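Local structure of protein-glutamine gamma-glutamyltransferase (Pseudomonas aeruginosa PAO1, 6G49) at residues Ala187-Asp192 / Phe252-Ala257; Glu79-Gly83 / Arg175-Pro180; Pro201-Val205 / Tyr292-Gln297. The protein crosslinks proteins in vitro through its periplasmic transglutaminase domain, joining glutamine to lysine side chains, and is critical for the viability of the bacterium. All coordinates share one frame; numbering follows the deposited sequence. Where two conformers were deposited one is given.

Contact 1 of 3, residues Ala187-Asp192 / Phe252-Ala257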
loop_
_atom_site.group_PDB
_atom_site.type_symbol
_atom_site.label_atom_id
_atom_site.label_comp_id
_atom_site.label_asym_id
_atom_site.label_seq_id
_atom_site.Cartn_x
_atom_site.Cartn_y
_atom_site.Cartn_z
ATOM N N ALA A 187 -10.699 -16.862 -8.777
ATOM C CA ALA A 187 -10.054 -15.600 -9.014
ATOM C C ALA A 187 -9.157 -15.658 -10.255
ATOM O O ALA A 187 -9.092 -14.665 -11.017
ATOM C CB ALA A 187 -9.281 -15.192 -7.774
ATOM N N ARG A 188 -8.499 -16.814 -10.473
ATOM C CA ARG A 188 -7.706 -17.017 -11.662
ATOM C C ARG A 188 -8.603 -16.987 -12.901
ATOM O O ARG A 188 -8.257 -16.384 -13.918
ATOM C CB ARG A 188 -6.911 -18.321 -11.571
ATOM C CG ARG A 188 -5.668 -18.252 -10.699
ATOM C CD ARG A 188 -5.089 -19.646 -10.557
ATOM N NE ARG A 188 -4.675 -19.921 -9.195
ATOM C CZ ARG A 188 -3.449 -19.705 -8.724
ATOM N NH1 ARG A 188 -2.441 -19.457 -9.551
ATOM N NH2 ARG A 188 -3.236 -19.727 -7.419
ATOM N N ALA A 189 -9.796 -17.600 -12.808
ATOM C CA ALA A 189 -10.761 -17.550 -13.956
ATOM C C ALA A 189 -11.200 -16.111 -14.268
ATOM O O ALA A 189 -11.285 -15.687 -15.412
ATOM C CB ALA A 189 -11.968 -18.435 -13.653
ATOM N N LEU A 190 -11.484 -15.324 -13.217
ATOM C CA LEU A 190 -11.811 -13.941 -13.398
ATOM C C LEU A 190 -10.670 -13.202 -14.103
ATOM O O LEU A 190 -10.918 -12.427 -14.996
ATOM C CB LEU A 190 -12.140 -13.316 -12.041
ATOM C CG LEU A 190 -12.371 -11.812 -12.049
ATOM C CD1 LEU A 190 -13.615 -11.404 -12.843
ATOM C CD2 LEU A 190 -12.461 -11.264 -10.633
ATOM N N ALA A 191 -9.418 -13.416 -13.646
ATOM C CA ALA A 191 -8.271 -12.755 -14.214
ATOM C C ALA A 191 -8.145 -13.087 -15.720
ATOM O O ALA A 191 -7.872 -12.240 -16.528
ATOM C CB ALA A 191 -7.031 -13.188 -13.495
ATOM N N ASP A 192 -8.387 -14.350 -16.034
ATOM C CA ASP A 192 -8.380 -14.808 -17.457
ATOM C C ASP A 192 -9.409 -14.067 -18.310
ATOM O O ASP A 192 -9.090 -13.629 -19.382
ATOM C CB ASP A 192 -8.727 -16.293 -17.549
ATOM C CG ASP A 192 -7.618 -17.183 -17.042
ATOM O OD1 ASP A 192 -6.485 -16.658 -16.885
ATOM O OD2 ASP A 192 -7.905 -18.388 -16.756
ATOM N N PHE A 252 -3.649 -10.037 -6.441
ATOM C CA PHE A 252 -3.769 -11.430 -6.926
ATOM C C PHE A 252 -4.319 -11.451 -8.344
ATOM O O PHE A 252 -3.713 -12.080 -9.241
ATOM C CB PHE A 252 -4.632 -12.263 -5.998
ATOM C CG PHE A 252 -4.740 -13.700 -6.416
ATOM C CD1 PHE A 252 -5.555 -14.070 -7.470
ATOM C CD2 PHE A 252 -4.013 -14.649 -5.745
ATOM C CE1 PHE A 252 -5.613 -15.398 -7.872
ATOM C CE2 PHE A 252 -4.069 -15.996 -6.138
ATOM C CZ PHE A 252 -4.893 -16.357 -7.185
ATOM N N VAL A 253 -5.463 -10.796 -8.555
ATOM C CA VAL A 253 -6.142 -10.853 -9.848
ATOM C C VAL A 253 -5.278 -10.201 -10.913
ATOM O O VAL A 253 -5.144 -10.728 -12.023
ATOM C CB VAL A 253 -7.554 -10.246 -9.796
ATOM C CG1 VAL A 253 -8.193 -10.181 -11.181
ATOM C CG2 VAL A 253 -8.404 -11.054 -8.872
ATOM N N LEU A 254 -4.604 -9.076 -10.588
ATOM C CA LEU A 254 -3.717 -8.415 -11.572
ATOM C C LEU A 254 -2.570 -9.348 -11.969
ATOM O O LEU A 254 -2.284 -9.491 -13.191
ATOM C CB LEU A 254 -3.200 -7.081 -11.029
ATOM C CG LEU A 254 -4.226 -5.967 -10.850
ATOM C CD1 LEU A 254 -3.563 -4.757 -10.245
ATOM C CD2 LEU A 254 -4.944 -5.594 -12.138
ATOM N N ARG A 255 -1.944 -10.002 -11.021
ATOM C CA ARG A 255 -0.847 -10.866 -11.328
ATOM C C ARG A 255 -1.348 -12.034 -12.172
ATOM O O ARG A 255 -0.625 -12.474 -13.131
ATOM C CB ARG A 255 -0.239 -11.468 -10.080
ATOM C CG ARG A 255 0.556 -10.466 -9.252
ATOM C CD ARG A 255 1.358 -11.158 -8.193
ATOM N NE ARG A 255 2.203 -10.197 -7.455
ATOM C CZ ARG A 255 3.129 -10.476 -6.582
ATOM N NH1 ARG A 255 3.379 -11.721 -6.185
ATOM N NH2 ARG A 255 3.884 -9.455 -6.114
ATOM N N ALA A 256 -2.529 -12.555 -11.845
ATOM C CA ALA A 256 -3.087 -13.705 -12.600
ATOM C C ALA A 256 -3.451 -13.276 -14.019
ATOM O O ALA A 256 -3.508 -14.175 -14.909
ATOM C CB ALA A 256 -4.228 -14.342 -11.874
ATOM N N ALA A 257 -3.689 -12.003 -14.272
ATOM C CA ALA A 257 -3.976 -11.452 -15.586
ATOM C C ALA A 257 -2.687 -11.031 -16.322
ATOM O O ALA A 257 -2.761 -10.412 -17.358
ATOM C CB ALA A 257 -4.868 -10.251 -15.486
HETATM O O HOH W 1 -5.171 -16.718 -14.478
#
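Ala191 meets Val253, Ala256 and Ala257 where helix 185-197 packs against helix 243-256, a helix-helix contact within the transglutaminase-like domain; the second helix carries, at its start, Cys243, the nucleophile inferred by similarity. The short axes come within 8.2 Å and cross at -56°, a close approach consistent with the alanines (Ala187, Ala191, Ala256, Ala257) at the interface. The methyl of Ala191 points at the other helix and lies 3.4 Å from CB of Ala256, tighter than usual van der Waals contact. Val253 adds CG1 from the preceding turn.

At the other end the Phe252 ring meets the Ala187 methyl and the Arg188 guanidinium. Phe252 has CG anti to its backbone N (chi1 -178°), which carries the end of the side chain nearer to both residues. There CE1 of the ring lies 3.7 Å from Ala187 CB, while CZ sits over one face of the Arg188 guanidinium, offset toward its rim. The two planes stand 88° apart, with Arg188 NH2 at the edge of the ring, so this is not a cation-pi stack over the aromatic face. Pro180 O and Gly183 O accept hydrogen bonds from this conformer of the guanidinium. Val231 of helix 230-238 also touches both Ala187 and Phe252. On the exposed flank, water 1 lies between Asp192 OD1 (2.7 Å) and the carbonyl O of Ala256.

Contact 2 of 3, residues Glu79-Gly83 / Arg175-Pro180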
loop_
_atom_site.group_PDB
_atom_site.type_symbol
_atom_site.label_atom_id
_atom_site.label_comp_id
_atom_site.label_asym_id
_atom_site.label_seq_id
_atom_site.Cartn_x
_atom_site.Cartn_y
_atom_site.Cartn_z
ATOM N N GLU A 79 5.682 -8.319 -1.800
ATOM C CA GLU A 79 5.744 -8.860 -3.143
ATOM C C GLU A 79 5.547 -10.362 -3.202
ATOM O O GLU A 79 5.511 -10.895 -4.336
ATOM C CB GLU A 79 7.084 -8.471 -3.773
ATOM C CG GLU A 79 7.181 -6.995 -4.113
ATOM C CD GLU A 79 8.586 -6.512 -4.433
ATOM O OE1 GLU A 79 9.437 -6.701 -3.581
ATOM O OE2 GLU A 79 8.758 -5.948 -5.535
ATOM N N ARG A 80 5.503 -11.057 -2.091
ATOM C CA ARG A 80 5.397 -12.522 -2.071
ATOM C C ARG A 80 4.014 -12.886 -1.537
ATOM O O ARG A 80 3.610 -12.369 -0.518
ATOM C CB ARG A 80 6.414 -13.127 -1.110
ATOM C CG ARG A 80 7.824 -12.892 -1.613
ATOM C CD ARG A 80 8.802 -13.506 -0.657
ATOM N NE ARG A 80 10.086 -13.618 -1.299
ATOM C CZ ARG A 80 11.226 -13.793 -0.638
ATOM N NH1 ARG A 80 11.211 -13.824 0.685
ATOM N NH2 ARG A 80 12.360 -13.919 -1.316
ATOM N N PHE A 81 3.292 -13.718 -2.269
ATOM C CA PHE A 81 2.017 -14.219 -1.789
ATOM C C PHE A 81 2.049 -15.733 -1.723
ATOM O O PHE A 81 2.267 -16.359 -2.767
ATOM C CB PHE A 81 0.880 -13.803 -2.710
ATOM C CG PHE A 81 -0.466 -14.257 -2.219
ATOM C CD1 PHE A 81 -0.928 -13.850 -0.974
ATOM C CD2 PHE A 81 -1.249 -15.093 -3.000
ATOM C CE1 PHE A 81 -2.152 -14.295 -0.494
ATOM C CE2 PHE A 81 -2.477 -15.521 -2.532
ATOM C CZ PHE A 81 -2.952 -15.061 -1.315
ATOM N N ASP A 82 1.764 -16.320 -0.548
ATOM C CA ASP A 82 1.917 -17.796 -0.355
ATOM C C ASP A 82 0.578 -18.508 -0.336
ATOM O O ASP A 82 0.545 -19.683 -0.042
ATOM C CB ASP A 82 2.730 -18.134 0.889
ATOM C CG ASP A 82 2.032 -17.829 2.196
ATOM O OD1 ASP A 82 0.889 -17.391 2.155
ATOM O OD2 ASP A 82 2.659 -18.067 3.221
ATOM N N GLY A 83 -0.495 -17.804 -0.690
ATOM C CA GLY A 83 -1.834 -18.339 -0.656
ATOM C C GLY A 83 -2.599 -17.942 0.599
ATOM O O GLY A 83 -3.828 -18.099 0.617
ATOM N N ARG A 175 9.238 -11.280 -10.176
ATOM C CA ARG A 175 8.850 -11.380 -8.770
ATOM C C ARG A 175 7.392 -10.914 -8.600
ATOM O O ARG A 175 6.665 -11.513 -7.810
ATOM C CB ARG A 175 9.784 -10.495 -7.947
ATOM C CG ARG A 175 9.315 -10.247 -6.525
ATOM C CD ARG A 175 10.271 -9.268 -5.865
ATOM N NE ARG A 175 11.511 -9.901 -5.509
ATOM C CZ ARG A 175 12.426 -9.358 -4.698
ATOM N NH1 ARG A 175 12.214 -8.125 -4.249
ATOM N NH2 ARG A 175 13.468 -10.092 -4.275
ATOM N N ASN A 176 7.007 -9.883 -9.370
ATOM C CA ASN A 176 5.704 -9.275 -9.212
ATOM C C ASN A 176 4.639 -9.909 -10.096
ATOM O O ASN A 176 3.551 -9.345 -10.250
ATOM C CB ASN A 176 5.816 -7.757 -9.330
ATOM C CG ASN A 176 6.399 -7.198 -8.068
ATOM O OD1 ASN A 176 5.755 -7.253 -7.033
ATOM N ND2 ASN A 176 7.667 -6.806 -8.100
ATOM N N LEU A 177 4.971 -11.079 -10.691
ATOM C CA LEU A 177 3.984 -11.933 -11.329
ATOM C C LEU A 177 3.811 -13.256 -10.586
ATOM O O LEU A 177 3.066 -14.124 -11.096
ATOM C CB LEU A 177 4.420 -12.107 -12.788
ATOM C CG LEU A 177 4.201 -10.884 -13.659
ATOM C CD1 LEU A 177 4.992 -10.999 -14.957
ATOM C CD2 LEU A 177 2.743 -10.542 -13.962
ATOM N N GLN A 178 4.448 -13.409 -9.436
ATOM C CA GLN A 178 4.460 -14.617 -8.638
ATOM C C GLN A 178 3.091 -14.902 -8.035
ATOM O O GLN A 178 2.511 -14.023 -7.398
ATOM C CB GLN A 178 5.460 -14.526 -7.493
ATOM C CG GLN A 178 5.522 -15.705 -6.550
ATOM C CD GLN A 178 4.561 -15.566 -5.381
ATOM O OE1 GLN A 178 4.448 -14.455 -4.824
ATOM N NE2 GLN A 178 3.882 -16.675 -5.006
ATOM N N LEU A 179 2.590 -16.120 -8.195
ATOM C CA LEU A 179 1.445 -16.644 -7.438
ATOM C C LEU A 179 1.707 -18.103 -7.123
ATOM O O LEU A 179 2.415 -18.780 -7.888
ATOM C CB LEU A 179 0.135 -16.563 -8.212
ATOM C CG LEU A 179 -0.395 -15.162 -8.434
ATOM C CD1 LEU A 179 -1.600 -15.153 -9.344
ATOM C CD2 LEU A 179 -0.717 -14.473 -7.136
ATOM N N PRO A 180 1.054 -18.658 -6.090
ATOM C CA PRO A 180 1.039 -20.121 -5.940
ATOM C C PRO A 180 0.380 -20.724 -7.170
ATOM O O PRO A 180 -0.541 -20.166 -7.724
ATOM C CB PRO A 180 0.204 -20.391 -4.665
ATOM C CG PRO A 180 0.145 -19.027 -3.973
ATOM C CD PRO A 180 0.237 -17.974 -5.052
HETATM O O HOH W 2 11.346 -5.276 -5.665
#
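A bend at chi2 (-90°), following a first torsion that sets CG opposite the main-chain N, turns the O/N edge of the Gln178 amide to the backbone of Phe81. The loop after helix 170-175 thus docks by a side chain on the end of strand 72-81, just beyond a classic beta bulge where Glu79 and Arg80 both face Ala87. Phe81 N donates to Gln178 OE1 at 2.9 Å, nearly straight at 174° and on a lone pair in the carbonyl plane. In return Gln178 NE2 donates to Phe81 O at 2.8 Å, the acceptor lying in the amide plane. One primary amide therefore satisfies both polar backbone atoms of one residue, as a neighbouring strand could.

Glu79 sends an extended chain toward Arg175 and Asn176, the latter being the first residue to leave the helix. Its OE2 accepts a bond of 2.9 Å from Asn176 ND2, close to linear and in the plane of the amide, though the amide N meets OE2 on the anti side and well out of the carboxylate plane. Its OE1 forms a salt bridge with Arg175 NH1 at 3.2 Å; the donor comes from above the carboxylate, whose plane is 83° from that of the guanidinium, so this is no flat two-pronged pairing. Gln91 and Arg262 also bind the carboxylate, and Pro90 O holds Arg175 NH1; such company would probably keep Glu79 ionised.

Beyond the amide, Pro180 and Phe81 cross at about a right angle, and the ring of Phe81 stacks with Trp86. Pro180 CD packs 3.8 Å from Phe81 CD2, while its CG rests 3.6 Å from Gly83 N.

Contact 3 of 3, residues Pro201-Val205 / Tyr292-Gln297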
loop_
_atom_site.group_PDB
_atom_site.type_symbol
_atom_site.label_atom_id
_atom_site.label_comp_id
_atom_site.label_asym_id
_atom_site.label_seq_id
_atom_site.Cartn_x
_atom_site.Cartn_y
_atom_site.Cartn_z
ATOM N N PRO A 201 -3.550 -2.579 -19.729
ATOM C CA PRO A 201 -3.556 -2.720 -18.267
ATOM C C PRO A 201 -4.493 -1.706 -17.601
ATOM O O PRO A 201 -5.210 -2.104 -16.685
ATOM C CB PRO A 201 -2.102 -2.435 -17.887
ATOM C CG PRO A 201 -1.325 -2.904 -19.097
ATOM C CD PRO A 201 -2.180 -2.485 -20.266
ATOM N N GLN A 202 -4.464 -0.429 -18.026
ATOM C CA GLN A 202 -5.250 0.608 -17.370
ATOM C C GLN A 202 -6.750 0.313 -17.433
ATOM O O GLN A 202 -7.501 0.496 -16.472
ATOM C CB GLN A 202 -4.948 1.992 -17.929
ATOM C CG GLN A 202 -3.978 2.731 -17.031
ATOM C CD GLN A 202 -3.628 4.105 -17.540
ATOM O OE1 GLN A 202 -4.463 4.819 -18.096
ATOM N NE2 GLN A 202 -2.373 4.474 -17.347
ATOM N N ALA A 203 -7.201 -0.207 -18.574
ATOM C CA ALA A 203 -8.549 -0.653 -18.744
ATOM C C ALA A 203 -8.879 -1.866 -17.873
ATOM O O ALA A 203 -10.047 -1.983 -17.380
ATOM C CB ALA A 203 -8.785 -1.001 -20.216
ATOM N N LEU A 204 -7.935 -2.808 -17.718
ATOM C CA LEU A 204 -8.228 -3.958 -16.919
ATOM C C LEU A 204 -8.383 -3.513 -15.437
ATOM O O LEU A 204 -9.292 -3.971 -14.719
ATOM C CB LEU A 204 -7.106 -4.976 -17.104
ATOM C CG LEU A 204 -7.427 -6.385 -16.648
ATOM C CD1 LEU A 204 -6.606 -7.422 -17.378
ATOM C CD2 LEU A 204 -7.236 -6.569 -15.128
ATOM N N VAL A 205 -7.433 -2.704 -14.983
ATOM C CA VAL A 205 -7.461 -2.164 -13.609
ATOM C C VAL A 205 -8.806 -1.460 -13.384
ATOM O O VAL A 205 -9.478 -1.656 -12.351
ATOM C CB VAL A 205 -6.278 -1.223 -13.390
ATOM C CG1 VAL A 205 -6.488 -0.361 -12.131
ATOM C CG2 VAL A 205 -5.011 -2.054 -13.284
ATOM N N TYR A 292 0.739 -1.235 -9.595
ATOM C CA TYR A 292 0.934 -2.114 -10.725
ATOM C C TYR A 292 1.833 -1.400 -11.741
ATOM O O TYR A 292 1.901 -0.164 -11.822
ATOM C CB TYR A 292 -0.400 -2.549 -11.334
ATOM C CG TYR A 292 -1.179 -1.462 -12.041
ATOM C CD1 TYR A 292 -1.901 -0.494 -11.337
ATOM C CD2 TYR A 292 -1.086 -1.326 -13.408
ATOM C CE1 TYR A 292 -2.521 0.554 -12.019
ATOM C CE2 TYR A 292 -1.729 -0.295 -14.085
ATOM C CZ TYR A 292 -2.437 0.638 -13.391
ATOM O OH TYR A 292 -3.040 1.595 -14.155
ATOM N N TRP A 293 2.419 -2.214 -12.613
ATOM C CA TRP A 293 3.400 -1.729 -13.556
ATOM C C TRP A 293 2.892 -1.906 -14.977
ATOM O O TRP A 293 2.294 -2.922 -15.329
ATOM C CB TRP A 293 4.720 -2.496 -13.386
ATOM C CG TRP A 293 5.817 -1.950 -14.256
ATOM C CD1 TRP A 293 6.662 -0.902 -13.987
ATOM C CD2 TRP A 293 6.145 -2.411 -15.583
ATOM N NE1 TRP A 293 7.457 -0.665 -15.084
ATOM C CE2 TRP A 293 7.153 -1.562 -16.068
ATOM C CE3 TRP A 293 5.639 -3.423 -16.398
ATOM C CZ2 TRP A 293 7.720 -1.721 -17.336
ATOM C CZ3 TRP A 293 6.170 -3.562 -17.670
ATOM C CH2 TRP A 293 7.236 -2.760 -18.094
ATOM N N GLN A 294 3.269 -0.932 -15.785
ATOM C CA GLN A 294 3.081 -1.069 -17.246
ATOM C C GLN A 294 4.217 -0.330 -17.932
ATOM O O GLN A 294 4.868 0.558 -17.390
ATOM C CB GLN A 294 1.705 -0.541 -17.649
ATOM C CG GLN A 294 1.588 0.967 -17.598
ATOM C CD GLN A 294 0.144 1.363 -17.657
ATOM O OE1 GLN A 294 -0.427 1.852 -16.680
ATOM N NE2 GLN A 294 -0.462 1.107 -18.806
ATOM N N PRO A 295 4.526 -0.728 -19.179
ATOM C CA PRO A 295 5.549 -0.034 -19.948
ATOM C C PRO A 295 5.310 1.469 -20.044
ATOM O O PRO A 295 4.201 1.920 -20.110
ATOM C CB PRO A 295 5.422 -0.696 -21.339
ATOM C CG PRO A 295 4.917 -2.098 -21.042
ATOM C CD PRO A 295 3.972 -1.911 -19.867
ATOM N N GLU A 296 6.412 2.206 -19.957
ATOM C CA GLU A 296 6.471 3.656 -20.144
ATOM C C GLU A 296 5.927 4.423 -18.930
ATOM O O GLU A 296 6.582 5.355 -18.471
ATOM C CB GLU A 296 5.734 4.081 -21.412
ATOM C CG GLU A 296 6.386 3.507 -22.668
ATOM C CD GLU A 296 6.081 4.268 -23.948
ATOM O OE1 GLU A 296 4.913 4.670 -24.126
ATOM O OE2 GLU A 296 7.015 4.465 -24.758
ATOM N N GLN A 297 4.715 4.090 -18.475
ATOM C CA GLN A 297 4.125 4.799 -17.346
ATOM C C GLN A 297 4.777 4.379 -16.015
ATOM O O GLN A 297 4.687 5.139 -15.030
ATOM C CB GLN A 297 2.618 4.621 -17.388
ATOM C CG GLN A 297 2.013 5.242 -18.648
ATOM C CD GLN A 297 0.510 5.219 -18.575
ATOM O OE1 GLN A 297 -0.099 5.893 -17.746
ATOM N NE2 GLN A 297 -0.104 4.422 -19.434
HETATM O O HOH W 3 -2.842 0.717 -20.094
#
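Val205 presses a methyl squarely onto the ring of Tyr292, and this is the tight part of the contact. Its CG2 lies 3.6 Å from the ring centroid and only 8° off the normal, a CH-pi interaction over the face. The first torsion helps to place the ring there: at chi1 69° CG of Tyr292 falls between the backbone N and the carbonyl carbon. Both residues are buried, and Leu254 of helix 243-256 touches each of them. At the ring's edge the Gln202 chain passes at about a right angle, with its CG 3.2 Å from Tyr292 OH.

The packing joins the first turn of helix 201-214 to the end of strand 286-294, part of the packing of helices on the sheet in the transglutaminase-like domain. The segment axes are 10.0 Å apart and run roughly antiparallel. His287, an active-site residue by similarity, lies near the start of the same strand.

Toward solvent the contact becomes polar and looser. Gln202 NE2 is shared by two weak hydrogen bonds: to Gln294 OE1 at 3.3 Å, the two amides being perpendicular, and to Gln297 OE1 at 2.7 Å, where the angle of 123° is strongly bent. Between the start of the helix and the strand, water 3 accepts hydrogen bonds from Gln202 N and from Gln294 NE2, the latter at 2.7 Å.

In the fold
Helix 243-256 ties contacts 1 and 3 together: Leu254 faces away from helix 185-197 and packs on Val205 and Tyr292, while Ala257 touches Leu204. Contact 1 is mostly buried and has no direct hydrogen bond between its segments; contact 3 is partly buried, aromatic within and amide-and-water without. Contact 2, also partly buried, where a loop meets a strand end, relies mainly on directed polar bonds. It adjoins contact 1 through two arginines, Arg188 and Arg255, the latter with NH1 2.7 Å from Gln178 O and probably hydrogen-bonded. Contacts 2 and 3 do not touch, yet both reach the same antiparallel sheet, through strands 72-81 and 286-294.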